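Glucose-binding protein (Thermus thermophilus HB27, PDB 2B3F) binds glucose and galactose as a periplasmic receptor and probably hands the sugar to a binding-protein-dependent transport system. Local coordinates at residues 82-85 and 86-90; 104-108 and 109-113; 91-94 and 95-98. One frame throughout, in Å; residues are numbered along the deposited sequence.

Contact 1 of 3, residues 82-85 and 86-90; sequences EDLS and ALFRQ
Arg-89 sets CG beside its backbone N and bends at chi3 (-79°), which folds its guanidinium back over Ser-85; Ser-85 O lies above the centre of one guanidinium face. The pair belongs to the first turn of helix 85-91, with Leu-84 at the N-cap position and an Asx turn at Asp-83 leading into it. From Asp-83, OD1 accepts the backbone N of Ser-85 (3.0 Å) from above the carboxylate plane, and Ser-85 OG on its syn side at 2.7 Å. OG stands beside its own backbone N (chi1 -62°), where both donors can reach the one oxygen. Ile-111 N of the neighbouring hairpin is a third donor to this atom.

The first two i to i+4 bonds of the helix start here. Phe-88 N meets Leu-84 O at 2.9 Å, almost in line with the carbonyl, and Arg-89 N meets Ser-85 O, also at 2.9 Å. The Phe-88 ring turns an edge to the Leu-84 carbonyl, CD1 coming within 3.2 Å of Leu-84 O, while Leu-84 CB rests 3.9 Å from the same CD1. Leu-84 and Leu-87 lean on Leu-296 of helix 289-299, and Phe-88 packs on Ile-102 and Ile-105. On the opening turn, where the first N-H groups have no preceding turn to bond to, two waters extend the cap: one bridges Asp-83 O and Leu-87 N, weakly at the carbonyl end, and the other joins Asp-83 O to Ala-86 N at 2.9 Å each way.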
ATOM      1  N   GLU A  82      21.610   8.497  -2.703  1.00 20.33           N
ATOM      2  CA  GLU A  82      22.643   8.629  -1.671  1.00 20.85           C
ATOM      3  C   GLU A  82      22.396   7.673  -0.504  1.00 20.62           C
ATOM      4  O   GLU A  82      21.264   7.431  -0.083  1.00 20.37           O
ATOM      5  CB  GLU A  82      22.699  10.059  -1.127  1.00 20.79           C
ATOM      6  CG  GLU A  82      23.222  11.072  -2.095  1.00 21.94           C
ATOM      7  CD  GLU A  82      23.709  12.340  -1.412  1.00 22.39           C
ATOM      8  OE1 GLU A  82      24.169  12.241  -0.245  1.00 24.69           O
ATOM      9  OE2 GLU A  82      23.623  13.415  -2.052  1.00 24.02           O
ATOM     10  N   ASP A  83      23.491   7.147   0.033  1.00 21.38           N
ATOM     11  CA  ASP A  83      23.480   6.328   1.231  1.00 21.04           C
ATOM     12  C   ASP A  83      23.197   7.223   2.426  1.00 21.46           C
ATOM     13  O   ASP A  83      23.868   8.246   2.611  1.00 21.57           O
ATOM     14  CB  ASP A  83      24.857   5.656   1.365  1.00 21.76           C
ATOM     15  CG  ASP A  83      24.960   4.699   2.526  1.00 22.24           C
ATOM     16  OD1 ASP A  83      24.015   4.513   3.307  1.00 20.79           O
ATOM     17  OD2 ASP A  83      26.061   4.102   2.660  1.00 26.96           O
ATOM     18  N   LEU A  84      22.195   6.849   3.219  1.00 20.91           N
ATOM     19  CA  LEU A  84      21.723   7.632   4.351  1.00 20.89           C
ATOM     20  C   LEU A  84      22.221   7.113   5.710  1.00 20.68           C
ATOM     21  O   LEU A  84      21.751   7.567   6.743  1.00 20.30           O
ATOM     22  CB  LEU A  84      20.186   7.654   4.372  1.00 20.95           C
ATOM     23  CG  LEU A  84      19.505   8.122   3.080  1.00 19.99           C
ATOM     24  CD1 LEU A  84      17.983   8.071   3.245  1.00 18.41           C
ATOM     25  CD2 LEU A  84      19.938   9.534   2.730  1.00 20.72           C
ATOM     26  N   SER A  85      23.163   6.170   5.698  1.00 21.53           N
ATOM     27  CA  SER A  85      23.674   5.564   6.938  1.00 22.27           C
ATOM     28  C   SER A  85      24.104   6.605   7.987  1.00 22.32           C
ATOM     29  O   SER A  85      23.730   6.500   9.161  1.00 22.21           O
ATOM     30  CB  SER A  85      24.828   4.605   6.620  1.00 22.15           C
ATOM     31  OG  SER A  85      24.386   3.533   5.780  1.00 23.82           O
ATOM     32  N   ALA A  86      24.843   7.629   7.556  1.00 22.93           N
ATOM     33  CA  ALA A  86      25.349   8.662   8.497  1.00 22.98           C
ATOM     34  C   ALA A  86      24.210   9.452   9.112  1.00 23.24           C
ATOM     35  O   ALA A  86      24.216   9.767  10.302  1.00 23.95           O
ATOM     36  CB  ALA A  86      26.305   9.596   7.776  1.00 23.37           C
ATOM     37  N   LEU A  87      23.206   9.773   8.287  1.00 22.83           N
ATOM     38  CA  LEU A  87      22.015  10.451   8.771  1.00 22.40           C
ATOM     39  C   LEU A  87      21.270   9.580   9.775  1.00 21.58           C
ATOM     40  O   LEU A  87      20.792  10.076  10.790  1.00 21.68           O
ATOM     41  CB  LEU A  87      21.099  10.834   7.594  1.00 22.44           C
ATOM     42  CG  LEU A  87      19.842  11.604   7.943  1.00 22.51           C
ATOM     43  CD1 LEU A  87      20.194  12.943   8.554  1.00 23.56           C
ATOM     44  CD2 LEU A  87      19.016  11.787   6.661  1.00 21.88           C
ATOM     45  N   PHE A  88      21.166   8.287   9.494  1.00 21.87           N
ATOM     46  CA  PHE A  88      20.528   7.353  10.418  1.00 22.63           C
ATOM     47  C   PHE A  88      21.255   7.357  11.763  1.00 23.82           C
ATOM     48  O   PHE A  88      20.621   7.371  12.815  1.00 23.93           O
ATOM     49  CB  PHE A  88      20.455   5.935   9.831  1.00 21.96           C
ATOM     50  CG  PHE A  88      19.177   5.680   9.058  1.00 21.62           C
ATOM     51  CD1 PHE A  88      18.982   6.260   7.805  1.00 21.60           C
ATOM     52  CD2 PHE A  88      18.173   4.900   9.597  1.00 18.78           C
ATOM     53  CE1 PHE A  88      17.787   6.045   7.104  1.00 21.06           C
ATOM     54  CE2 PHE A  88      16.967   4.685   8.898  1.00 21.24           C
ATOM     55  CZ  PHE A  88      16.793   5.270   7.657  1.00 20.60           C
ATOM     56  N   ARG A  89      22.582   7.360  11.719  1.00 25.16           N
ATOM     57  CA  ARG A  89      23.350   7.431  12.965  1.00 26.24           C
ATOM     58  C   ARG A  89      23.088   8.750  13.683  1.00 25.99           C
ATOM     59  O   ARG A  89      22.764   8.769  14.875  1.00 26.19           O
ATOM     60  CB  ARG A  89      24.832   7.270  12.681  1.00 26.67           C
ATOM     61  CG  ARG A  89      25.211   5.850  12.303  1.00 30.28           C
ATOM     62  CD  ARG A  89      26.723   5.636  12.336  1.00 31.94           C
ATOM     63  NE  ARG A  89      27.372   6.163  11.135  1.00 37.21           N
ATOM     64  CZ  ARG A  89      27.450   5.523   9.961  1.00 39.44           C
ATOM     65  NH1 ARG A  89      26.931   4.299   9.802  1.00 41.38           N
ATOM     66  NH2 ARG A  89      28.063   6.107   8.930  1.00 39.17           N
ATOM     67  N   GLN A  90      23.207   9.850  12.952  1.00 25.89           N
ATOM     68  CA  GLN A  90      22.971  11.174  13.515  1.00 25.85           C
ATOM     69  C   GLN A  90      21.635  11.283  14.244  1.00 25.62           C
ATOM     70  O   GLN A  90      21.554  11.875  15.313  1.00 26.16           O
ATOM     71  CB  GLN A  90      23.068  12.238  12.416  1.00 25.69           C
ATOM     72  CG  GLN A  90      22.535  13.598  12.820  1.00 26.89           C
ATOM     73  CD  GLN A  90      22.682  14.628  11.728  1.00 28.06           C
ATOM     74  OE1 GLN A  90      23.794  14.929  11.296  1.00 31.95           O
ATOM     75  NE2 GLN A  90      21.553  15.185  11.269  1.00 29.64           N
TER
HETATM   76  O   HOH W   1      23.815  10.172   5.294  1.00 35.63           O
HETATM   77  O   HOH W   2      25.722   8.334   4.882  1.00 38.38           O

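Contact 2 of 3, residues 104-108 and 109-113; sequences LISYK and GGIWS
Trp-112 and Tyr-107 make the tight side of this reversal. The indole NE1 donates to Tyr-107 O at 3.0 Å, in the carbonyl plane and on a lone pair, with the oxygen almost exactly in the plane of the indole. The same oxygen takes Gly-110 N from above its carbonyl plane, so two N-H groups grip it from different directions. Tyr-107 CB lies 3.6 Å from Trp-112 NE1, and Gly-110 C lies over one indole face, toward its rim. Tyr-107 and Trp-112 both also pack on Ile-72 of helix 69-76.

The backbone frame is a beta hairpin with a two-residue type I' turn, Tyr-107 to Gly-110. Tyr-107 and Gly-110 form the hydrogen-bonded pair, and Ser-106 faces Ile-111 in the non-hydrogen-bonded one, CA to CA 4.4 Å. Beyond it Trp-112 N donates to Ile-105 O (2.9 Å), tying Trp-112 to Ile-105 of helix 99-105.

A second patch, around buried Ile-105 and Ser-113, is largely apolar. Ile-105 puts CG1 between its backbone N and carbonyl carbon (chi1 58°), which carries CD1 to Ile-111 CG2 (3.8 Å) and close to Ser-113 O (3.3 Å). Its CG2 branch lies 3.5 Å from Ser-113 OG, whose hydrogen-bonding partner is Ser-279 OG. Ser-113 N and O are buried without a polar partner. Ser-106 OG brushes Ile-111 CG1 but bonds Ile-102 O of the helix.

By contrast, the turn itself lies toward solvent. Lys-108 and Gly-109, both at positive phi, are exposed; Lys-108 lays CG over one face of the Tyr-107 ring, toward its rim, and its chain runs on beside that ring, away from residues 109-113.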
ATOM      1  N   LEU A 104      14.216  -3.767   5.199  1.00 19.98           N
ATOM      2  CA  LEU A 104      13.606  -3.486   3.880  1.00 19.95           C
ATOM      3  C   LEU A 104      14.224  -2.320   3.150  1.00 19.96           C
ATOM      4  O   LEU A 104      14.127  -2.228   1.926  1.00 19.74           O
ATOM      5  CB  LEU A 104      12.122  -3.160   4.024  1.00 19.83           C
ATOM      6  CG  LEU A 104      11.142  -4.266   4.326  1.00 22.04           C
ATOM      7  CD1 LEU A 104       9.774  -3.664   4.471  1.00 22.14           C
ATOM      8  CD2 LEU A 104      11.143  -5.324   3.223  1.00 22.10           C
ATOM      9  N   ILE A 105      14.820  -1.397   3.895  1.00 19.51           N
ATOM     10  CA  ILE A 105      15.416  -0.187   3.303  1.00 19.95           C
ATOM     11  C   ILE A 105      16.950  -0.270   3.184  1.00 20.12           C
ATOM     12  O   ILE A 105      17.588   0.680   2.714  1.00 20.09           O
ATOM     13  CB  ILE A 105      14.995   1.100   4.084  1.00 19.56           C
ATOM     14  CG1 ILE A 105      15.403   1.007   5.568  1.00 20.03           C
ATOM     15  CG2 ILE A 105      13.501   1.284   4.001  1.00 20.73           C
ATOM     16  CD1 ILE A 105      15.137   2.246   6.378  1.00 20.81           C
ATOM     17  N   SER A 106      17.503  -1.419   3.567  1.00 20.64           N
ATOM     18  CA  SER A 106      18.949  -1.646   3.641  1.00 21.36           C
ATOM     19  C   SER A 106      19.394  -2.571   2.515  1.00 21.87           C
ATOM     20  O   SER A 106      18.692  -3.523   2.185  1.00 23.08           O
ATOM     21  CB  SER A 106      19.302  -2.277   4.991  1.00 21.14           C
ATOM     22  OG  SER A 106      19.083  -1.369   6.058  1.00 21.74           O
ATOM     23  N   TYR A 107      20.557  -2.297   1.933  1.00 22.20           N
ATOM     24  CA  TYR A 107      21.069  -3.103   0.825  1.00 22.43           C
ATOM     25  C   TYR A 107      22.550  -2.829   0.600  1.00 22.17           C
ATOM     26  O   TYR A 107      22.969  -1.665   0.500  1.00 20.93           O
ATOM     27  CB  TYR A 107      20.295  -2.768  -0.453  1.00 23.31           C
ATOM     28  CG  TYR A 107      20.673  -3.577  -1.684  1.00 23.57           C
ATOM     29  CD1 TYR A 107      20.377  -4.938  -1.758  1.00 24.59           C
ATOM     30  CD2 TYR A 107      21.273  -2.969  -2.789  1.00 24.31           C
ATOM     31  CE1 TYR A 107      20.699  -5.688  -2.881  1.00 25.83           C
ATOM     32  CE2 TYR A 107      21.598  -3.715  -3.930  1.00 25.54           C
ATOM     33  CZ  TYR A 107      21.306  -5.080  -3.956  1.00 26.29           C
ATOM     34  OH  TYR A 107      21.618  -5.851  -5.066  1.00 29.15           O
ATOM     35  N   LYS A 108      23.328  -3.899   0.482  1.00 22.80           N
ATOM     36  CA  LYS A 108      24.762  -3.794   0.196  1.00 24.21           C
ATOM     37  C   LYS A 108      25.490  -2.782   1.087  1.00 23.86           C
ATOM     38  O   LYS A 108      26.305  -1.994   0.622  1.00 25.35           O
ATOM     39  CB  LYS A 108      24.990  -3.499  -1.286  1.00 24.58           C
ATOM     40  CG  LYS A 108      24.632  -4.688  -2.158  1.00 26.75           C
ATOM     41  CD  LYS A 108      25.365  -4.686  -3.477  1.00 28.24           C
ATOM     42  CE  LYS A 108      25.050  -5.926  -4.314  1.00 31.56           C
ATOM     43  NZ  LYS A 108      25.115  -7.231  -3.544  1.00 36.42           N
ATOM     44  N   GLY A 109      25.186  -2.812   2.376  1.00 23.96           N
ATOM     45  CA  GLY A 109      25.878  -1.963   3.343  1.00 23.50           C
ATOM     46  C   GLY A 109      25.358  -0.543   3.497  1.00 23.54           C
ATOM     47  O   GLY A 109      25.874   0.229   4.319  1.00 24.21           O
ATOM     48  N   GLY A 110      24.340  -0.172   2.711  1.00 22.26           N
ATOM     49  CA  GLY A 110      23.763   1.165   2.755  1.00 21.30           C
ATOM     50  C   GLY A 110      22.334   1.117   3.253  1.00 20.16           C
ATOM     51  O   GLY A 110      21.745   0.051   3.369  1.00 19.13           O
ATOM     52  N   ILE A 111      21.808   2.288   3.590  1.00 19.95           N
ATOM     53  CA  ILE A 111      20.405   2.471   4.000  1.00 19.21           C
ATOM     54  C   ILE A 111      19.883   3.592   3.112  1.00 18.74           C
ATOM     55  O   ILE A 111      20.518   4.642   3.006  1.00 17.82           O
ATOM     56  CB  ILE A 111      20.282   2.846   5.488  1.00 19.53           C
ATOM     57  CG1 ILE A 111      20.901   1.752   6.358  1.00 19.93           C
ATOM     58  CG2 ILE A 111      18.837   3.001   5.857  1.00 20.52           C
ATOM     59  CD1 ILE A 111      20.937   2.065   7.831  1.00 20.51           C
ATOM     60  N   TRP A 112      18.744   3.361   2.440  1.00 17.69           N
ATOM     61  CA  TRP A 112      18.450   4.112   1.215  1.00 17.36           C
ATOM     62  C   TRP A 112      17.212   5.001   1.239  1.00 16.20           C
ATOM     63  O   TRP A 112      17.001   5.784   0.309  1.00 15.94           O
ATOM     64  CB  TRP A 112      18.412   3.143   0.018  1.00 16.98           C
ATOM     65  CG  TRP A 112      19.688   2.358  -0.099  1.00 17.14           C
ATOM     66  CD1 TRP A 112      19.901   1.084   0.320  1.00 18.12           C
ATOM     67  CD2 TRP A 112      20.931   2.825  -0.636  1.00 16.69           C
ATOM     68  NE1 TRP A 112      21.211   0.704   0.055  1.00 17.83           N
ATOM     69  CE2 TRP A 112      21.861   1.758  -0.535  1.00 18.43           C
ATOM     70  CE3 TRP A 112      21.349   4.041  -1.196  1.00 18.12           C
ATOM     71  CZ2 TRP A 112      23.187   1.878  -0.957  1.00 18.08           C
ATOM     72  CZ3 TRP A 112      22.661   4.155  -1.635  1.00 18.24           C
ATOM     73  CH2 TRP A 112      23.563   3.072  -1.515  1.00 17.88           C
ATOM     74  N   SER A 113      16.407   4.905   2.289  1.00 16.15           N
ATOM     75  CA  SER A 113      15.264   5.813   2.453  1.00 16.26           C
ATOM     76  C   SER A 113      14.831   5.879   3.912  1.00 16.53           C
ATOM     77  O   SER A 113      15.299   5.092   4.751  1.00 15.56           O
ATOM     78  CB  SER A 113      14.077   5.386   1.574  1.00 16.09           C
ATOM     79  OG  SER A 113      13.530   4.188   2.065  1.00 16.78           O
TER

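Contact 3 of 3, residues 91-94 and 95-98; sequences EGWL and QAFP
Phe-97 and Trp-93 lie side by side, pointing the same way, one turn apart on the short, loosely bonded helix 93-96 that follows the Schellman motif ending helix 85-91 at Gly-92. CE2 of Phe-97 comes over one face of the indole, 3.8 Å from Trp-93 CG, with the planes oblique at 53°. The opposite indole face is covered toward its rim by Glu-91 CB, so the indole lies between Glu-91 CB and Phe-97 CE2. CD2 of Phe-97 approaches Trp-93 O to 3.4 Å, and Ala-96 CB lies 4.3 Å from Trp-93 CD1.

The backbone sets these positions. Phe-97 N donates to Trp-93 O at 3.3 Å, whereas the bonds of Gln-95 N and Ala-96 N to Gly-92 O, and of Ala-96 N to Trp-93 O, are weak. Positive phi at Gly-92 (72°) turns the chain from one helix into the next.

Further out, Trp-93 meets the Phe-88 ring edge-to-face and touches Val-114, Phe-97 packs on Ile-102 of helix 99-105, and Trp-93, Ala-96 and Phe-97 all touch Arg-318. Glu-91 OE2 makes a salt bridge with Arg-297 NE. On the exposed side Gln-95 bends at chi2 (74°), bringing its amide back along Leu-94; one water accepts from Leu-94 N at 3.0 Å and donates to Gln-95 OE1 at 3.2 Å.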
ATOM      1  N   GLU A  91      20.576  10.723  13.650  1.00 24.99           N
ATOM      2  CA  GLU A  91      19.208  10.894  14.145  1.00 24.55           C
ATOM      3  C   GLU A  91      18.740   9.804  15.120  1.00 24.01           C
ATOM      4  O   GLU A  91      17.637   9.885  15.637  1.00 24.59           O
ATOM      5  CB  GLU A  91      18.221  10.964  12.956  1.00 24.21           C
ATOM      6  CG  GLU A  91      18.472  12.128  12.010  1.00 25.00           C
ATOM      7  CD  GLU A  91      18.154  13.470  12.626  1.00 26.60           C
ATOM      8  OE1 GLU A  91      17.080  13.605  13.257  1.00 25.79           O
ATOM      9  OE2 GLU A  91      18.989  14.402  12.472  1.00 27.83           O
ATOM     10  N   GLY A  92      19.568   8.794  15.369  1.00 24.11           N
ATOM     11  CA  GLY A  92      19.194   7.703  16.259  1.00 23.86           C
ATOM     12  C   GLY A  92      18.144   6.771  15.670  1.00 23.61           C
ATOM     13  O   GLY A  92      17.415   6.093  16.399  1.00 23.86           O
ATOM     14  N   TRP A  93      18.069   6.711  14.342  1.00 22.82           N
ATOM     15  CA  TRP A  93      16.969   5.984  13.704  1.00 22.17           C
ATOM     16  C   TRP A  93      17.103   4.462  13.735  1.00 21.94           C
ATOM     17  O   TRP A  93      16.115   3.762  13.575  1.00 21.87           O
ATOM     18  CB  TRP A  93      16.782   6.441  12.264  1.00 21.11           C
ATOM     19  CG  TRP A  93      16.177   7.815  12.112  1.00 20.10           C
ATOM     20  CD1 TRP A  93      15.406   8.481  13.010  1.00 20.15           C
ATOM     21  CD2 TRP A  93      16.270   8.648  10.958  1.00 19.09           C
ATOM     22  NE1 TRP A  93      15.025   9.694  12.482  1.00 20.48           N
ATOM     23  CE2 TRP A  93      15.551   9.813  11.225  1.00 20.49           C
ATOM     24  CE3 TRP A  93      16.904   8.514   9.723  1.00 18.79           C
ATOM     25  CZ2 TRP A  93      15.451  10.850  10.297  1.00 19.31           C
ATOM     26  CZ3 TRP A  93      16.816   9.537   8.819  1.00 19.14           C
ATOM     27  CH2 TRP A  93      16.080  10.680   9.100  1.00 18.81           C
ATOM     28  N   LEU A  94      18.308   3.935  13.957  1.00 22.38           N
ATOM     29  CA  LEU A  94      18.481   2.480  14.022  1.00 22.10           C
ATOM     30  C   LEU A  94      17.769   1.860  15.232  1.00 21.61           C
ATOM     31  O   LEU A  94      17.461   0.667  15.231  1.00 21.70           O
ATOM     32  CB  LEU A  94      19.976   2.095  13.981  1.00 22.42           C
ATOM     33  CG  LEU A  94      20.693   2.379  12.656  1.00 24.55           C
ATOM     34  CD1 LEU A  94      22.138   1.921  12.707  1.00 27.22           C
ATOM     35  CD2 LEU A  94      19.969   1.694  11.503  1.00 25.71           C
ATOM     36  N   GLN A  95      17.492   2.671  16.254  1.00 21.63           N
ATOM     37  CA  GLN A  95      16.735   2.242  17.414  1.00 21.68           C
ATOM     38  C   GLN A  95      15.291   2.688  17.358  1.00 21.49           C
ATOM     39  O   GLN A  95      14.442   2.127  18.043  1.00 22.24           O
ATOM     40  CB  GLN A  95      17.369   2.786  18.714  1.00 22.86           C
ATOM     41  CG  GLN A  95      18.743   2.173  19.060  1.00 24.13           C
ATOM     42  CD  GLN A  95      19.858   2.691  18.188  1.00 26.14           C
ATOM     43  OE1 GLN A  95      20.008   3.900  18.000  1.00 29.74           O
ATOM     44  NE2 GLN A  95      20.653   1.780  17.650  1.00 28.31           N
ATOM     45  N   ALA A  96      15.023   3.709  16.541  1.00 20.97           N
ATOM     46  CA  ALA A  96      13.686   4.289  16.430  1.00 20.54           C
ATOM     47  C   ALA A  96      12.704   3.471  15.575  1.00 19.75           C
ATOM     48  O   ALA A  96      11.517   3.604  15.758  1.00 19.33           O
ATOM     49  CB  ALA A  96      13.786   5.695  15.868  1.00 20.58           C
ATOM     50  N   PHE A  97      13.209   2.670  14.638  1.00 19.69           N
ATOM     51  CA  PHE A  97      12.359   1.843  13.762  1.00 20.03           C
ATOM     52  C   PHE A  97      12.567   0.362  14.048  1.00 20.80           C
ATOM     53  O   PHE A  97      13.680  -0.039  14.462  1.00 20.80           O
ATOM     54  CB  PHE A  97      12.703   2.095  12.292  1.00 20.10           C
ATOM     55  CG  PHE A  97      12.476   3.508  11.853  1.00 19.13           C
ATOM     56  CD1 PHE A  97      11.204   4.040  11.873  1.00 20.53           C
ATOM     57  CD2 PHE A  97      13.532   4.302  11.437  1.00 20.19           C
ATOM     58  CE1 PHE A  97      10.981   5.357  11.486  1.00 20.69           C
ATOM     59  CE2 PHE A  97      13.326   5.616  11.046  1.00 21.23           C
ATOM     60  CZ  PHE A  97      12.024   6.141  11.073  1.00 19.92           C
ATOM     61  N   PRO A  98      11.537  -0.469  13.780  1.00 20.94           N
ATOM     62  CA  PRO A  98      11.677  -1.924  13.964  1.00 21.60           C
ATOM     63  C   PRO A  98      12.690  -2.512  13.002  1.00 22.00           C
ATOM     64  O   PRO A  98      12.848  -2.023  11.879  1.00 20.59           O
ATOM     65  CB  PRO A  98      10.272  -2.481  13.695  1.00 22.12           C
ATOM     66  CG  PRO A  98       9.519  -1.421  13.032  1.00 21.90           C
ATOM     67  CD  PRO A  98      10.205  -0.102  13.256  1.00 21.59           C
TER
HETATM   68  O   HOH W   3      20.814   5.101  15.164  1.00 35.54           O

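How the contacts relate
Contact 1 comes first along the chain and starts helix 85-91; contact 3 follows at once, turning that helix into 93-96; helix 99-105 then leads to contact 2, where the hairpin doubles back. Each closes a tight local turn in series, and none nests within or crosses another. In space they converge. Leu-84 N probably bonds Ile-111 O, fixing the start of contact 1 to the hairpin. Phe-88 O probably accepts Trp-93 N, and Leu-94 CD2 reaches Ile-111 CD1, joining contact 3 to both. Strand 110-115 pairs with strand 272-280, which carries galactose-binding Asp-278; the hairpin is thus part of the sheet, and the three helices pack against it, in one of the two lobes that, as in this family, enclose the sugar.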